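Local coordinates for glutamate--cysteine ligase GshA (Methylobacillus flagellatus KT, PDB 3K1T), which probably acts as a ligase joining glutamate to cysteine, the first step of glutathione synthesis, at residues 214-219 against 232-237; 227-232 against 269-274. All blocks are in the same frame, centred on the assembly; numbering follows the deposited sequence. Where two conformers were deposited one is given.

Contact 1. Residues 214-219 against 232-237; sequences AYDRVV and LLNPYF
Where the chain turns back along helix 210-226 on its way to strand 237-241, Tyr215 and Asp216 of the helix hold Leu233 and Asn234 of the returning loop. The Tyr215 hydroxyl donates to the carbonyl of Leu233, OH to O 2.8 Å, arriving 29° out of the carbonyl plane, while that oxygen lies at the edge of the phenol ring. Asn234 runs past the ring in the reverse direction, its amide nearly perpendicular to it, with OD1 3.4 Å from Tyr215 CD2 at the ring edge. One turn on, Val219 CG2 lies over the rim of one face of the same ring. This helix-to-loop return brings the chain into the edge strand of a four-stranded antiparallel sheet. Asn234 ND2 donates to Asp216 OD1 at 2.8 Å, nearly straight (164°), on the anti side of the carboxylate but tilted well out of its plane. The Asn234 side chain extends away from its backbone N (chi1 -168°), which brings the amide to the helix. A water donates to both Asp216 OD1 and Pro235 O. Asp216 OD2 meets the Phe237 ring at its edge, 3.3 Å from CE1. A phenylalanine at Tyr215 lacks the hydroxyl, and the Leu233 carbonyl would probably lose its bond to the helix, its loop freer to shift.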
# COMPACT_ATOMS: atom_id res chain seq x y z
N ALA A 214 1.39 14.64 -24.63
CA ALA A 214 1.45 14.73 -23.17
C ALA A 214 2.66 13.91 -22.64
O ALA A 214 3.38 14.38 -21.78
CB ALA A 214 0.11 14.25 -22.50
N TYR A 215 2.90 12.73 -23.21
CA TYR A 215 4.05 11.93 -22.82
C TYR A 215 5.37 12.63 -23.22
O TYR A 215 6.30 12.68 -22.42
CB TYR A 215 3.94 10.50 -23.37
CG TYR A 215 5.06 9.61 -22.87
CD1 TYR A 215 5.14 9.26 -21.53
CD2 TYR A 215 6.02 9.12 -23.74
CE1 TYR A 215 6.16 8.44 -21.05
CE2 TYR A 215 7.06 8.30 -23.28
CZ TYR A 215 7.12 7.96 -21.93
OH TYR A 215 8.15 7.17 -21.47
N ASP A 216 5.44 13.25 -24.41
CA ASP A 216 6.57 14.09 -24.75
C ASP A 216 6.89 15.12 -23.68
O ASP A 216 8.05 15.28 -23.29
CB ASP A 216 6.35 14.87 -26.06
CG ASP A 216 6.47 14.05 -27.32
OD1 ASP A 216 6.83 12.85 -27.29
OD2 ASP A 216 6.25 14.67 -28.41
N ARG A 217 5.88 15.84 -23.21
CA ARG A 217 6.06 16.87 -22.19
C ARG A 217 6.60 16.27 -20.88
O ARG A 217 7.47 16.84 -20.26
CB ARG A 217 4.74 17.58 -21.89
CG ARG A 217 4.29 18.51 -23.02
CD ARG A 217 2.77 18.73 -22.96
NE ARG A 217 2.32 19.40 -21.74
CZ ARG A 217 1.07 19.34 -21.26
NH1 ARG A 217 0.16 18.59 -21.89
NH2 ARG A 217 0.74 19.99 -20.15
N VAL A 218 6.07 15.13 -20.46
CA VAL A 218 6.58 14.46 -19.24
C VAL A 218 8.07 14.06 -19.41
O VAL A 218 8.91 14.33 -18.54
CB VAL A 218 5.73 13.22 -18.87
CG1 VAL A 218 6.47 12.30 -17.83
CG2 VAL A 218 4.33 13.66 -18.33
N VAL A 219 8.40 13.44 -20.53
CA VAL A 219 9.78 13.01 -20.79
C VAL A 219 10.74 14.21 -20.92
O VAL A 219 11.88 14.12 -20.48
CB VAL A 219 9.86 12.10 -22.03
CG1 VAL A 219 11.33 11.82 -22.44
CG2 VAL A 219 9.10 10.75 -21.76
N LEU A 232 15.56 7.31 -25.46
CA LEU A 232 15.61 5.98 -24.83
C LEU A 232 14.28 5.60 -24.15
O LEU A 232 14.06 4.42 -23.87
CB LEU A 232 16.77 5.89 -23.85
CG LEU A 232 18.17 6.03 -24.48
CD1 LEU A 232 19.28 5.83 -23.36
CD2 LEU A 232 18.39 5.16 -25.71
N LEU A 233 13.43 6.59 -23.88
CA LEU A 233 12.17 6.41 -23.19
C LEU A 233 10.94 6.70 -24.06
O LEU A 233 9.82 6.52 -23.62
CB LEU A 233 12.11 7.38 -22.01
CG LEU A 233 13.09 7.24 -20.86
CD1 LEU A 233 13.03 8.46 -19.95
CD2 LEU A 233 12.75 5.95 -20.11
N ASN A 234 11.13 7.20 -25.28
CA ASN A 234 10.02 7.83 -26.00
C ASN A 234 10.08 7.59 -27.51
O ASN A 234 11.03 8.02 -28.16
CB ASN A 234 10.04 9.33 -25.70
CG ASN A 234 8.77 10.05 -26.15
OD1 ASN A 234 7.79 9.42 -26.58
ND2 ASN A 234 8.79 11.36 -26.06
N PRO A 235 9.06 6.93 -28.09
CA PRO A 235 9.10 6.80 -29.57
C PRO A 235 8.81 8.13 -30.26
O PRO A 235 7.97 8.91 -29.78
CB PRO A 235 7.96 5.79 -29.86
CG PRO A 235 7.58 5.19 -28.52
CD PRO A 235 7.87 6.28 -27.52
N TYR A 236 9.47 8.39 -31.40
CA TYR A 236 9.11 9.54 -32.23
C TYR A 236 7.70 9.33 -32.76
O TYR A 236 7.23 8.19 -32.93
CB TYR A 236 10.06 9.66 -33.43
CG TYR A 236 11.48 10.08 -33.12
CD1 TYR A 236 11.74 11.20 -32.34
CD2 TYR A 236 12.56 9.36 -33.63
CE1 TYR A 236 13.06 11.61 -32.09
CE2 TYR A 236 13.85 9.76 -33.42
CZ TYR A 236 14.10 10.88 -32.65
OH TYR A 236 15.40 11.28 -32.42
N PHE A 237 7.02 10.42 -33.06
CA PHE A 237 5.74 10.32 -33.78
C PHE A 237 5.46 11.54 -34.67
O PHE A 237 6.09 12.59 -34.56
CB PHE A 237 4.57 10.06 -32.80
CG PHE A 237 4.05 11.29 -32.11
CD1 PHE A 237 4.73 11.84 -31.04
CD2 PHE A 237 2.89 11.92 -32.56
CE1 PHE A 237 4.28 13.01 -30.41
CE2 PHE A 237 2.44 13.10 -31.94
CZ PHE A 237 3.14 13.64 -30.87
O HOH W 1 8.00 11.66 -29.39

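Contact 2. Residues 227-232 against 269-274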
# COMPACT_ATOMS: atom_id res chain seq x y z
N ASP A 227 19.51 13.00 -16.49
CA ASP A 227 20.51 13.13 -17.55
C ASP A 227 20.58 11.92 -18.50
O ASP A 227 21.62 11.25 -18.61
CB ASP A 227 21.91 13.42 -16.96
CG ASP A 227 22.91 13.85 -18.04
OD1 ASP A 227 22.51 14.46 -19.05
OD2 ASP A 227 24.12 13.62 -17.85
N ILE A 228 19.47 11.66 -19.19
CA ILE A 228 19.38 10.56 -20.16
C ILE A 228 18.88 11.13 -21.51
O ILE A 228 18.17 12.15 -21.52
CB ILE A 228 18.47 9.44 -19.63
CG1 ILE A 228 18.61 8.12 -20.39
CG2 ILE A 228 16.97 9.86 -19.73
CD1 ILE A 228 19.75 7.24 -19.97
N ASP A 229 19.28 10.50 -22.63
CA ASP A 229 18.72 10.80 -23.95
C ASP A 229 17.20 10.50 -23.89
O ASP A 229 16.84 9.37 -23.64
CB ASP A 229 19.41 9.88 -25.00
CG ASP A 229 18.91 10.11 -26.42
OD1 ASP A 229 17.96 10.88 -26.62
OD2 ASP A 229 19.48 9.50 -27.37
N PRO A 230 16.32 11.50 -24.08
CA PRO A 230 14.88 11.22 -24.01
C PRO A 230 14.39 10.16 -24.98
O PRO A 230 13.35 9.55 -24.71
CB PRO A 230 14.24 12.58 -24.33
CG PRO A 230 15.29 13.34 -25.04
CD PRO A 230 16.57 12.91 -24.43
N TRP A 231 15.11 9.96 -26.09
CA TRP A 231 14.75 8.95 -27.09
C TRP A 231 14.78 7.54 -26.51
O TRP A 231 14.03 6.67 -26.96
CB TRP A 231 15.63 9.06 -28.35
CG TRP A 231 15.23 8.09 -29.43
CD1 TRP A 231 14.19 8.23 -30.31
CD2 TRP A 231 15.82 6.82 -29.74
NE1 TRP A 231 14.11 7.17 -31.15
CE2 TRP A 231 15.09 6.26 -30.82
CE3 TRP A 231 16.89 6.09 -29.20
CZ2 TRP A 231 15.37 5.01 -31.35
CZ3 TRP A 231 17.18 4.84 -29.72
CH2 TRP A 231 16.45 4.32 -30.80
N LEU A 232 15.56 7.31 -25.46
CA LEU A 232 15.61 5.98 -24.83
C LEU A 232 14.28 5.60 -24.15
O LEU A 232 14.06 4.42 -23.87
CB LEU A 232 16.77 5.89 -23.85
CG LEU A 232 18.17 6.03 -24.48
CD1 LEU A 232 19.28 5.83 -23.36
CD2 LEU A 232 18.39 5.16 -25.71
N TYR A 269 19.18 4.82 -34.71
CA TYR A 269 19.67 3.44 -34.84
C TYR A 269 21.17 3.45 -35.17
O TYR A 269 21.93 2.65 -34.61
CB TYR A 269 18.84 2.66 -35.87
CG TYR A 269 17.49 2.12 -35.37
CD1 TYR A 269 16.87 2.62 -34.24
CD2 TYR A 269 16.85 1.10 -36.03
CE1 TYR A 269 15.64 2.12 -33.80
CE2 TYR A 269 15.65 0.60 -35.61
CZ TYR A 269 15.05 1.10 -34.48
OH TYR A 269 13.83 0.61 -34.05
N ALA A 270 21.60 4.41 -35.99
CA ALA A 270 23.03 4.58 -36.31
C ALA A 270 23.83 4.99 -35.06
O ALA A 270 24.88 4.40 -34.76
CB ALA A 270 23.24 5.57 -37.47
N GLU A 271 23.31 5.97 -34.33
CA GLU A 271 23.93 6.44 -33.10
C GLU A 271 24.20 5.26 -32.13
O GLU A 271 25.26 5.20 -31.52
CB GLU A 271 23.06 7.48 -32.42
CG GLU A 271 23.63 8.01 -31.09
CD GLU A 271 22.81 9.13 -30.46
OE1 GLU A 271 21.83 9.60 -31.08
OE2 GLU A 271 23.18 9.55 -29.34
N TYR A 272 23.23 4.36 -31.99
CA TYR A 272 23.31 3.31 -31.00
C TYR A 272 23.74 1.93 -31.55
O TYR A 272 23.78 0.97 -30.81
CB TYR A 272 21.99 3.24 -30.24
CG TYR A 272 21.81 4.42 -29.30
CD1 TYR A 272 22.58 4.55 -28.15
CD2 TYR A 272 20.88 5.41 -29.57
CE1 TYR A 272 22.43 5.62 -27.27
CE2 TYR A 272 20.69 6.47 -28.69
CZ TYR A 272 21.48 6.58 -27.54
OH TYR A 272 21.29 7.64 -26.71
N GLY A 273 24.10 1.85 -32.84
CA GLY A 273 24.58 0.61 -33.44
C GLY A 273 23.54 -0.47 -33.64
O GLY A 273 23.85 -1.66 -33.60
N VAL A 274 22.28 -0.04 -33.81
CA VAL A 274 21.16 -0.94 -33.97
C VAL A 274 21.08 -1.44 -35.41
O VAL A 274 21.08 -0.64 -36.33
CB VAL A 274 19.83 -0.21 -33.59
CG1 VAL A 274 18.63 -1.08 -33.87
CG2 VAL A 274 19.86 0.26 -32.11
O HOH W 2 22.00 11.70 -28.11
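Trp231 and Leu232, in a short 3-10 turn, pack against Tyr269 and Tyr272 at the end of helix 251-272. The apolar half is close. The indole and the Tyr272 ring are nearly parallel, 10° between planes, but slid so far apart that they barely overlap, and they meet through Trp231 CZ3 and Tyr272 CD2 at 3.7 Å. The Tyr269 side chain runs at about a right angle to that of Trp231, and the rings meet at their edges, Tyr269 CE1 to Trp231 CZ2 at 3.8 Å. Leu232 sets CD2 over one face of the Tyr272 ring, 4.2 Å from its centroid, a CH-pi contact.

The other side is polar and more open. Tyr272 OH donates to the anti lone pair of Asp229 OD2, 2.7 Å away, with that oxygen at the edge of the tyrosine ring. Asp229 holds CG anti to the backbone N (chi1 -180°), which places the carboxylate beside the Tyr272 hydroxyl; its OD1 accepts from Trp231 N in an Asx turn. Beyond it lies exposed Glu271, whose OE2 is 4.2 Å from Asp229 OD2. Lys268 forms salt bridges with both acids and probably offsets their repulsion, while a water bonds to Glu271 OE2 and only weakly to Asp229 OD2.

A Schellman motif with Gly273 at positive phi ends helix 251-272 here. The NE1 of Trp231 bonds to Glu329 at the end of strand 324-329, Phe55 packs against Trp231 and Tyr269, and Pro14 of helix 13-23 touches Leu232 and Tyr272.

From the N-terminal side, the chain runs through helix 210-226, turns through 227-232 and comes back along 232-237 into strand 237-241. Contact 1 closes this short loop, 13 residues apart at its nearest ends. Contact 2 starts inside that loop and closes a longer one, through the strand and along helix 251-272 to its C-terminal end, so the two cross rather than nest. They share Leu232, and their centres are about 13 Å apart. Three packing contacts join them directly: Tyr236 with Trp231, Val219 with Pro230, and Leu233 with Ile228. Together they hold the 227-237 connection, which leads into the four-stranded sheet, against helix 210-226 and the C-terminal end of helix 251-272.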